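Local coordinates for nucleoporin nup120 (Schizosaccharomyces pombe, PDB 4GQ2), which serves as a structural component of the nuclear pore complex, whose members can also dock transiently associated nuclear transport factors, at residues A[256-260]-A[272-278]; A[284-288]-A[299-303]; A[600-604]-A[726-730]; A[612-616]-A[718-723]. One frame throughout, in Å; residues are numbered along the deposited sequence.

Contact 1 of 4, residues A[256-260]-A[272-278]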
# COMPACT_ATOMS: atom_id res chain seq x y z
N ASP A 256 -26.30 17.35 -43.85
CA ASP A 256 -25.88 17.29 -45.26
C ASP A 256 -24.49 17.89 -45.51
O ASP A 256 -24.26 18.60 -46.49
CB ASP A 256 -26.96 17.86 -46.20
CG ASP A 256 -27.12 19.38 -46.09
OD1 ASP A 256 -26.59 20.02 -45.15
OD2 ASP A 256 -27.80 19.95 -46.98
N TYR A 257 -23.55 17.57 -44.61
CA TYR A 257 -22.12 17.83 -44.79
C TYR A 257 -21.75 19.26 -45.25
O TYR A 257 -20.93 19.44 -46.15
CB TYR A 257 -21.46 16.75 -45.68
CG TYR A 257 -22.46 15.87 -46.42
CD1 TYR A 257 -23.00 14.73 -45.81
CD2 TYR A 257 -22.87 16.19 -47.71
CE1 TYR A 257 -23.92 13.94 -46.47
CE2 TYR A 257 -23.80 15.40 -48.38
CZ TYR A 257 -24.31 14.27 -47.76
OH TYR A 257 -25.22 13.48 -48.42
N LYS A 258 -22.35 20.25 -44.60
CA LYS A 258 -21.98 21.65 -44.79
C LYS A 258 -21.24 22.21 -43.58
O LYS A 258 -21.72 22.15 -42.45
CB LYS A 258 -23.22 22.50 -45.07
CG LYS A 258 -23.50 22.77 -46.54
CD LYS A 258 -24.50 21.79 -47.12
CE LYS A 258 -25.00 22.25 -48.48
NZ LYS A 258 -25.81 21.21 -49.15
N LEU A 259 -20.05 22.77 -43.82
CA LEU A 259 -19.27 23.43 -42.78
C LEU A 259 -19.65 24.92 -42.72
O LEU A 259 -19.30 25.69 -43.61
CB LEU A 259 -17.77 23.24 -43.03
CG LEU A 259 -16.76 23.66 -41.95
CD1 LEU A 259 -17.02 22.99 -40.60
CD2 LEU A 259 -15.34 23.39 -42.41
N LYS A 260 -20.36 25.29 -41.66
CA LYS A 260 -20.93 26.63 -41.53
C LYS A 260 -20.28 27.43 -40.40
O LYS A 260 -19.98 26.90 -39.33
CB LYS A 260 -22.44 26.55 -41.26
CG LYS A 260 -23.17 25.51 -42.09
CD LYS A 260 -24.68 25.63 -41.95
CE LYS A 260 -25.38 24.63 -42.86
NZ LYS A 260 -26.86 24.81 -42.89
N THR A 272 -20.28 29.32 -45.62
CA THR A 272 -20.73 27.94 -45.72
C THR A 272 -19.88 27.25 -46.77
O THR A 272 -19.55 27.85 -47.80
CB THR A 272 -22.21 27.87 -46.15
OG1 THR A 272 -22.95 28.91 -45.49
CG2 THR A 272 -22.81 26.53 -45.81
N ILE A 273 -19.51 26.00 -46.51
CA ILE A 273 -18.80 25.19 -47.49
C ILE A 273 -19.43 23.81 -47.57
O ILE A 273 -19.60 23.14 -46.55
CB ILE A 273 -17.31 25.02 -47.13
CG1 ILE A 273 -16.63 26.38 -46.95
CG2 ILE A 273 -16.58 24.19 -48.19
CD1 ILE A 273 -15.31 26.30 -46.21
N GLU A 274 -19.79 23.39 -48.78
CA GLU A 274 -20.22 22.01 -49.00
C GLU A 274 -19.00 21.10 -49.05
O GLU A 274 -18.05 21.36 -49.79
CB GLU A 274 -21.06 21.88 -50.27
CG GLU A 274 -21.52 20.46 -50.57
CD GLU A 274 -22.74 20.39 -51.46
OE1 GLU A 274 -22.74 21.01 -52.55
OE2 GLU A 274 -23.71 19.70 -51.08
N LEU A 275 -19.04 20.05 -48.24
CA LEU A 275 -17.98 19.04 -48.22
C LEU A 275 -18.39 17.85 -49.08
O LEU A 275 -19.53 17.78 -49.56
CB LEU A 275 -17.70 18.59 -46.79
CG LEU A 275 -17.55 19.66 -45.70
CD1 LEU A 275 -17.65 19.02 -44.32
CD2 LEU A 275 -16.25 20.45 -45.84
N SER A 276 -17.47 16.90 -49.24
CA SER A 276 -17.70 15.71 -50.07
C SER A 276 -18.77 14.76 -49.51
O SER A 276 -19.26 14.96 -48.40
CB SER A 276 -16.38 14.97 -50.30
OG SER A 276 -15.60 14.96 -49.11
N GLN A 277 -19.12 13.74 -50.29
CA GLN A 277 -20.28 12.90 -49.99
C GLN A 277 -19.97 11.43 -49.70
O GLN A 277 -19.30 10.75 -50.48
CB GLN A 277 -21.32 13.01 -51.11
CG GLN A 277 -21.96 14.39 -51.24
CD GLN A 277 -22.88 14.52 -52.44
OE1 GLN A 277 -23.17 13.55 -53.14
NE2 GLN A 277 -23.34 15.74 -52.69
N THR A 278 -20.46 10.97 -48.54
CA THR A 278 -20.46 9.56 -48.13
C THR A 278 -21.53 9.39 -47.05
O THR A 278 -21.96 10.38 -46.45
CB THR A 278 -19.10 9.09 -47.57
OG1 THR A 278 -18.35 10.22 -47.09
CG2 THR A 278 -18.29 8.35 -48.63
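Around the phenol ring of Tyr-257 the chain of 275-278 turns past obliquely. Gln-277 crosses the ring at about a right angle, its CG 3.5 Å from Tyr-257 CE2, and the backbone O of Ser-276 and of Thr-278 also come near the ring. A large flat side chain suits this place, because its breadth spans several residues, meeting Ser-276 O, Gln-277 CG and Thr-278 O in turn. The carboxylates are met from above rather than at an edge. Lys-258 NZ sits 3.2 Å from Glu-274 OE2, 64° out of that carboxylate's plane, and 3.2 Å from Asp-256 OD2, again from above the plane. The lysine chain bends at its second torsion (chi2 95°), which carries the ammonium between the two acids, while its CG lies against the CG2 methyl of Thr-272. Cut back to alanine, Lys-258 would probably leave Asp-256 and Glu-274 without the cation they share, and the Thr-272 methyl with one flanking aliphatic chain fewer. Leu-259 and Ile-273 point to the other face of the sheet, where the buried Leu-259 packs on Val-251 and Tyr-313. Beneath the side chains, Leu-259 N donates to Ile-273 O at 2.8 Å, the reverse bond returns from Ile-273 N, and Leu-275 N reaches Tyr-257 O at 2.9 Å. This is an antiparallel beta hairpin, the third and fourth strands of a four-stranded sheet, as in a beta-propeller blade.

Contact 2 of 4, residues A[284-288]-A[299-303]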
# COMPACT_ATOMS: atom_id res chain seq x y z
N SER A 284 -22.75 7.91 -33.41
CA SER A 284 -22.73 9.27 -32.88
C SER A 284 -21.42 9.60 -32.17
O SER A 284 -21.07 8.99 -31.16
CB SER A 284 -23.92 9.51 -31.95
OG SER A 284 -24.03 10.89 -31.65
N PHE A 285 -20.71 10.58 -32.73
CA PHE A 285 -19.42 11.05 -32.20
C PHE A 285 -19.16 12.48 -32.67
O PHE A 285 -19.79 12.94 -33.63
CB PHE A 285 -18.28 10.13 -32.64
CG PHE A 285 -18.36 9.68 -34.08
CD1 PHE A 285 -18.12 10.57 -35.12
CD2 PHE A 285 -18.68 8.35 -34.39
CE1 PHE A 285 -18.20 10.15 -36.44
CE2 PHE A 285 -18.75 7.93 -35.71
CZ PHE A 285 -18.51 8.83 -36.74
N PRO A 286 -18.23 13.20 -32.00
CA PRO A 286 -17.90 14.54 -32.49
C PRO A 286 -17.20 14.51 -33.86
O PRO A 286 -16.46 13.58 -34.17
CB PRO A 286 -16.95 15.10 -31.41
CG PRO A 286 -16.46 13.91 -30.66
CD PRO A 286 -17.56 12.89 -30.73
N TYR A 287 -17.48 15.53 -34.67
CA TYR A 287 -16.91 15.67 -36.01
C TYR A 287 -15.96 16.85 -36.05
O TYR A 287 -15.09 16.92 -36.92
CB TYR A 287 -18.02 15.93 -37.02
CG TYR A 287 -18.72 14.70 -37.55
CD1 TYR A 287 -19.82 14.16 -36.90
CD2 TYR A 287 -18.30 14.09 -38.74
CE1 TYR A 287 -20.47 13.05 -37.40
CE2 TYR A 287 -18.94 12.97 -39.24
CZ TYR A 287 -20.03 12.46 -38.57
OH TYR A 287 -20.67 11.34 -39.06
N LEU A 288 -16.13 17.78 -35.11
CA LEU A 288 -15.36 19.01 -35.10
C LEU A 288 -14.62 19.22 -33.78
O LEU A 288 -15.15 18.89 -32.71
CB LEU A 288 -16.27 20.21 -35.35
CG LEU A 288 -16.95 20.38 -36.71
CD1 LEU A 288 -17.78 21.66 -36.71
CD2 LEU A 288 -15.93 20.41 -37.85
N ALA A 299 -10.16 21.07 -36.75
CA ALA A 299 -10.01 19.72 -37.25
C ALA A 299 -11.39 19.15 -37.55
O ALA A 299 -12.35 19.38 -36.81
CB ALA A 299 -9.26 18.86 -36.26
N LEU A 300 -11.48 18.40 -38.65
CA LEU A 300 -12.74 17.87 -39.13
C LEU A 300 -12.56 16.43 -39.58
O LEU A 300 -11.56 16.10 -40.23
CB LEU A 300 -13.31 18.75 -40.26
CG LEU A 300 -14.32 18.21 -41.27
CD1 LEU A 300 -15.64 17.80 -40.63
CD2 LEU A 300 -14.55 19.23 -42.37
N TYR A 301 -13.53 15.58 -39.23
CA TYR A 301 -13.46 14.14 -39.47
C TYR A 301 -14.36 13.69 -40.60
O TYR A 301 -15.52 14.11 -40.69
CB TYR A 301 -13.83 13.38 -38.20
CG TYR A 301 -13.80 11.87 -38.34
CD1 TYR A 301 -12.62 11.21 -38.67
CD2 TYR A 301 -14.95 11.10 -38.11
CE1 TYR A 301 -12.58 9.83 -38.79
CE2 TYR A 301 -14.91 9.71 -38.22
CZ TYR A 301 -13.72 9.09 -38.56
OH TYR A 301 -13.66 7.73 -38.67
N TYR A 302 -13.82 12.81 -41.45
CA TYR A 302 -14.55 12.20 -42.56
C TYR A 302 -14.57 10.69 -42.38
O TYR A 302 -13.51 10.05 -42.46
CB TYR A 302 -13.87 12.50 -43.89
CG TYR A 302 -13.98 13.92 -44.40
CD1 TYR A 302 -13.09 14.90 -43.96
CD2 TYR A 302 -14.93 14.27 -45.36
CE1 TYR A 302 -13.17 16.20 -44.44
CE2 TYR A 302 -15.02 15.57 -45.85
CZ TYR A 302 -14.13 16.53 -45.38
OH TYR A 302 -14.20 17.82 -45.86
N PRO A 303 -15.75 10.11 -42.13
CA PRO A 303 -15.88 8.65 -42.10
C PRO A 303 -15.55 8.00 -43.45
O PRO A 303 -15.76 8.61 -44.50
CB PRO A 303 -17.36 8.43 -41.75
CG PRO A 303 -17.76 9.68 -41.03
CD PRO A 303 -16.98 10.79 -41.68
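Phe-285 CE1 comes to the edge of the Tyr-301 ring, 3.8 Å from Tyr-301 CE2, with the ring planes 75° apart. The packing is dense on the buried side, round Tyr-287, Leu-288, Leu-300 and Tyr-301. Phe-285 CE1 also stands over one face of the Tyr-287 ring, toward its rim, and the edge of that same ring receives the carbonyl oxygen of Tyr-301, 3.4 Å from Tyr-287 CD2. Phe-285 reaches this place with CG between its backbone N and carbonyl carbon (chi1 42°). The backbone of 284-288 is at this point entering the first strand of a four-stranded antiparallel sheet, consistent with a propeller blade, and Tyr-301 N donates to Tyr-287 O at 3.1 Å. One residue on, Leu-288 and Leu-300 lie side by side, Leu-288 CD2 touching Leu-300 CD1 at 3.8 Å, both resting on Leu-253 of the neighbouring sheet. Pro-303 sets its CD at the edge of the Tyr-287 ring, 3.8 Å from Tyr-287 CE2; a rigid proline ring suits a spot where the strand ends against an aromatic edge. With glycine in place of Tyr-287, Phe-285 would probably lose the ring face beneath it and Pro-303 CD its partner. The looser side is the partly exposed end, where Phe-285 CZ and Pro-303 CG are 4.4 Å apart.

Contact 3 of 4, residues A[600-604]-A[726-730]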
# COMPACT_ATOMS: atom_id res chain seq x y z
N LEU A 600 16.86 -11.48 -0.31
CA LEU A 600 17.49 -10.20 -0.68
C LEU A 600 17.25 -9.17 0.40
O LEU A 600 18.14 -8.38 0.73
CB LEU A 600 17.00 -9.68 -2.04
CG LEU A 600 17.38 -10.50 -3.28
CD1 LEU A 600 16.65 -10.00 -4.52
CD2 LEU A 600 18.89 -10.47 -3.50
N ARG A 601 16.05 -9.19 0.97
CA ARG A 601 15.69 -8.36 2.11
C ARG A 601 16.67 -8.62 3.25
O ARG A 601 17.23 -7.69 3.83
CB ARG A 601 14.27 -8.71 2.55
CG ARG A 601 13.48 -7.60 3.22
CD ARG A 601 12.07 -8.11 3.52
NE ARG A 601 11.38 -8.51 2.30
CZ ARG A 601 10.65 -9.62 2.16
NH1 ARG A 601 10.52 -10.47 3.17
NH2 ARG A 601 10.06 -9.89 1.00
N GLU A 602 16.89 -9.90 3.54
CA GLU A 602 17.78 -10.33 4.60
C GLU A 602 19.20 -9.84 4.30
O GLU A 602 19.89 -9.31 5.17
CB GLU A 602 17.75 -11.86 4.68
CG GLU A 602 18.01 -12.45 6.05
CD GLU A 602 17.68 -13.94 6.09
OE1 GLU A 602 16.97 -14.37 7.04
OE2 GLU A 602 18.12 -14.68 5.19
N LEU A 603 19.59 -9.96 3.04
CA LEU A 603 20.91 -9.53 2.58
C LEU A 603 21.15 -8.03 2.79
O LEU A 603 22.24 -7.63 3.19
CB LEU A 603 21.07 -9.89 1.10
CG LEU A 603 22.36 -10.56 0.65
CD1 LEU A 603 22.41 -11.99 1.17
CD2 LEU A 603 22.45 -10.55 -0.87
N VAL A 604 20.14 -7.21 2.52
CA VAL A 604 20.31 -5.75 2.56
C VAL A 604 19.89 -5.13 3.89
O VAL A 604 20.08 -3.93 4.10
CB VAL A 604 19.58 -5.02 1.40
CG1 VAL A 604 20.04 -5.54 0.04
CG2 VAL A 604 18.06 -5.11 1.53
N LEU A 726 22.28 -4.27 -5.31
CA LEU A 726 21.65 -4.57 -4.03
C LEU A 726 21.11 -3.30 -3.40
O LEU A 726 20.06 -3.31 -2.74
CB LEU A 726 22.64 -5.24 -3.07
CG LEU A 726 22.86 -6.75 -3.13
CD1 LEU A 726 23.85 -7.15 -2.04
CD2 LEU A 726 21.55 -7.50 -2.96
N GLU A 727 21.83 -2.20 -3.60
CA GLU A 727 21.41 -0.93 -3.04
C GLU A 727 20.19 -0.40 -3.78
O GLU A 727 19.26 0.12 -3.16
CB GLU A 727 22.55 0.07 -3.07
CG GLU A 727 22.27 1.29 -2.21
CD GLU A 727 21.75 0.95 -0.82
OE1 GLU A 727 22.51 0.31 -0.05
OE2 GLU A 727 20.59 1.31 -0.51
N ASP A 728 20.20 -0.52 -5.11
CA ASP A 728 19.05 -0.21 -5.93
C ASP A 728 17.84 -1.06 -5.49
O ASP A 728 16.76 -0.52 -5.22
CB ASP A 728 19.38 -0.48 -7.40
CG ASP A 728 20.27 0.59 -8.02
OD1 ASP A 728 20.51 1.63 -7.37
OD2 ASP A 728 20.71 0.39 -9.17
N TRP A 729 18.04 -2.37 -5.42
CA TRP A 729 17.00 -3.30 -5.01
C TRP A 729 16.38 -2.85 -3.73
O TRP A 729 15.15 -2.82 -3.61
CB TRP A 729 17.53 -4.72 -4.86
CG TRP A 729 16.40 -5.70 -4.66
CD1 TRP A 729 15.67 -6.36 -5.65
CD2 TRP A 729 15.80 -6.12 -3.39
NE1 TRP A 729 14.69 -7.15 -5.09
CE2 TRP A 729 14.71 -7.05 -3.73
CE3 TRP A 729 16.03 -5.82 -2.04
CZ2 TRP A 729 13.90 -7.65 -2.76
CZ3 TRP A 729 15.22 -6.43 -1.07
CH2 TRP A 729 14.18 -7.32 -1.42
N ARG A 730 17.22 -2.48 -2.76
CA ARG A 730 16.76 -2.07 -1.45
C ARG A 730 15.80 -0.90 -1.53
O ARG A 730 14.70 -0.98 -1.01
CB ARG A 730 17.94 -1.70 -0.54
CG ARG A 730 17.51 -1.33 0.87
CD ARG A 730 18.70 -1.10 1.77
NE ARG A 730 19.13 0.28 1.66
CZ ARG A 730 18.94 1.22 2.58
NH1 ARG A 730 18.34 0.95 3.73
NH2 ARG A 730 19.37 2.44 2.32
O HOH W 1 17.90 -1.90 4.64
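Two helices of the alpha-helical part of Nup120, 590-605 and 719-739, cross here at a steep angle, the short axes 10.1 Å apart and at 110°, with Leu-600 laid on the indole of Trp-729. Leu-600 CB stands over the six-membered ring, 3.6 Å from its centroid and only 6° off the normal, a CH-pi contact; the CD1 branch continues over the same face to the pyrrole part, 3.5 Å from Trp-729 NE1. The indole can lie under the leucine because its CG is anti to the backbone N (chi1 -170°), which swings the ring across to helix 590-605. NE1 hydrogen-bonds to Glu-694 OE2 of helix 672-703, which probably helps hold the ring's rotation. Tryptophan suits the place, giving a broad apolar face to one helix and a single N-H to another.

Beside it, Leu-726 CD2 is held among three apolar side chains: Leu-603 CD2 at 3.8 Å, Val-604 CG1 at 3.9 Å, and Leu-600 CD2. The branching of Val-604 serves two partners, for it also sets CG2 at the edge of the indole and against the aliphatic CG of Arg-730. Beyond that stem the guanidinium, which also pairs with Asp-811, holds Glu-727 side-on, NE and NH2 both meeting OE2. A water bridges the helices in the guanidinium plane, 3.0 Å from Arg-730 NH1, and donates to Val-604 O.

Contact 4 of 4, residues A[612-616]-A[718-723]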
# COMPACT_ATOMS: atom_id res chain seq x y z
N LEU A 612 31.23 -11.13 0.68
CA LEU A 612 30.43 -10.86 -0.51
C LEU A 612 30.22 -12.12 -1.37
O LEU A 612 29.10 -12.43 -1.76
CB LEU A 612 31.09 -9.75 -1.32
CG LEU A 612 30.23 -9.03 -2.36
CD1 LEU A 612 30.68 -7.58 -2.48
CD2 LEU A 612 30.29 -9.72 -3.71
N PHE A 613 31.29 -12.84 -1.66
CA PHE A 613 31.21 -13.92 -2.63
C PHE A 613 30.77 -15.26 -2.06
O PHE A 613 30.44 -16.18 -2.81
CB PHE A 613 32.51 -14.02 -3.45
CG PHE A 613 32.70 -12.87 -4.39
CD1 PHE A 613 33.37 -11.71 -3.97
CD2 PHE A 613 32.19 -12.91 -5.68
CE1 PHE A 613 33.54 -10.64 -4.83
CE2 PHE A 613 32.35 -11.83 -6.54
CZ PHE A 613 33.02 -10.70 -6.11
N ASP A 614 30.75 -15.36 -0.73
CA ASP A 614 30.08 -16.47 -0.07
C ASP A 614 28.56 -16.32 -0.20
O ASP A 614 27.85 -17.31 -0.41
CB ASP A 614 30.47 -16.56 1.41
CG ASP A 614 31.86 -17.13 1.62
OD1 ASP A 614 32.35 -17.89 0.76
OD2 ASP A 614 32.47 -16.82 2.67
N THR A 615 28.08 -15.09 -0.07
CA THR A 615 26.65 -14.79 -0.15
C THR A 615 26.09 -15.05 -1.55
O THR A 615 25.03 -15.67 -1.69
CB THR A 615 26.30 -13.35 0.30
OG1 THR A 615 27.18 -12.41 -0.33
CG2 THR A 615 26.43 -13.20 1.81
N LEU A 616 26.82 -14.61 -2.58
CA LEU A 616 26.45 -14.91 -3.96
C LEU A 616 26.34 -16.41 -4.22
O LEU A 616 25.45 -16.85 -4.95
CB LEU A 616 27.44 -14.28 -4.95
CG LEU A 616 27.29 -12.79 -5.27
CD1 LEU A 616 28.53 -12.28 -5.98
CD2 LEU A 616 26.06 -12.52 -6.12
N CYS A 718 33.32 -7.50 -10.37
CA CYS A 718 31.86 -7.29 -10.45
C CYS A 718 31.19 -7.04 -9.09
O CYS A 718 29.99 -6.73 -9.03
CB CYS A 718 31.19 -8.46 -11.16
SG CYS A 718 31.19 -9.99 -10.21
N ASP A 719 31.96 -7.15 -8.01
CA ASP A 719 31.48 -6.88 -6.65
C ASP A 719 30.87 -5.49 -6.47
O ASP A 719 29.85 -5.34 -5.79
CB ASP A 719 32.58 -7.13 -5.62
CG ASP A 719 33.95 -6.69 -6.11
OD1 ASP A 719 34.53 -7.40 -6.96
OD2 ASP A 719 34.44 -5.64 -5.63
N LYS A 720 31.50 -4.47 -7.06
CA LYS A 720 30.99 -3.11 -6.98
C LYS A 720 29.68 -2.96 -7.75
O LYS A 720 28.79 -2.21 -7.35
CB LYS A 720 32.01 -2.10 -7.52
CG LYS A 720 33.19 -1.85 -6.59
CD LYS A 720 33.76 -0.45 -6.80
CE LYS A 720 35.24 -0.37 -6.47
NZ LYS A 720 35.57 -0.78 -5.08
N LEU A 721 29.58 -3.68 -8.86
CA LEU A 721 28.36 -3.71 -9.65
C LEU A 721 27.23 -4.41 -8.88
O LEU A 721 26.11 -3.93 -8.84
CB LEU A 721 28.62 -4.37 -11.02
CG LEU A 721 27.42 -4.62 -11.95
CD1 LEU A 721 26.66 -3.34 -12.25
CD2 LEU A 721 27.88 -5.30 -13.23
N PHE A 722 27.56 -5.55 -8.26
CA PHE A 722 26.61 -6.29 -7.45
C PHE A 722 26.10 -5.47 -6.26
O PHE A 722 24.89 -5.38 -6.05
CB PHE A 722 27.22 -7.62 -6.98
CG PHE A 722 26.36 -8.38 -6.00
CD1 PHE A 722 25.06 -8.74 -6.33
CD2 PHE A 722 26.86 -8.73 -4.76
CE1 PHE A 722 24.27 -9.44 -5.44
CE2 PHE A 722 26.07 -9.44 -3.85
CZ PHE A 722 24.78 -9.79 -4.20
N LEU A 723 27.02 -4.87 -5.51
CA LEU A 723 26.66 -4.05 -4.35
C LEU A 723 25.74 -2.89 -4.73
O LEU A 723 24.78 -2.59 -4.03
CB LEU A 723 27.90 -3.52 -3.63
CG LEU A 723 28.61 -4.54 -2.74
CD1 LEU A 723 29.99 -4.03 -2.34
CD2 LEU A 723 27.79 -4.90 -1.50
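Leu-612 spreads its two methyls over helix 719-739. Its CG lies anti to the backbone N (chi1 -162°), carrying both across the gap: CD2 comes 3.7 Å from Phe-722 CD2, and CD1 lies 3.6 Å from Leu-723 CD1 while also touching Asp-719 CB. Phe-722 likewise has CG opposite its own backbone N (chi1 173°), which turns the ring toward 612-616. Leu-616, one turn after Leu-612, has its CG anti to the carbonyl carbon instead, which places the CD2 methyl over the centre of the Phe-722 ring, 3.6 Å from the centroid and 14° off the normal. This is a CH-pi contact, and a branched aliphatic chain suits it by offering a methyl to a broad ring; the two side chains run in opposed directions. Ile-697 of helix 672-703 also packs on Phe-722.

The more exposed flank is built by Phe-613, whose ring lies beside Leu-612, with CD2 of that leucine over one face. Phe-613 CZ approaches Asp-719 CB at 3.6 Å, while Asp-719 OD1 lies in the ring plane at the edge. Cys-718 SG also sits at the edge, 4.3 Å from Phe-613 CE2. Since ring hydrogens carry slight positive charge, the carboxylate oxygen at that edge is probably tolerated well. No hydrogen bond joins the two segments, so their hold on each other rests on apolar fit, joining helices 612-624 and 719-739 in the helical part of the protein.

The four contacts fall into two pairs on opposite sides of the chain's centre. Contacts 1 and 2, 12 Å apart between centres, belong to successive four-stranded sheets of the propeller and touch: Leu-275 CD1 packs on Leu-300 CD2 at 3.7 Å, and Leu-259 CD1 on Leu-288 CD2 at 3.9 Å. Contacts 3 and 4, also 12 Å apart between centres, share helix 719-739 and meet where Leu-603 CD2 lies 4.1 Å from Phe-722 CZ; contact 4 is nested within the chain loop that contact 3 closes. Between the pairs the distance is large, about 54 Å between the centres of contacts 2 and 3.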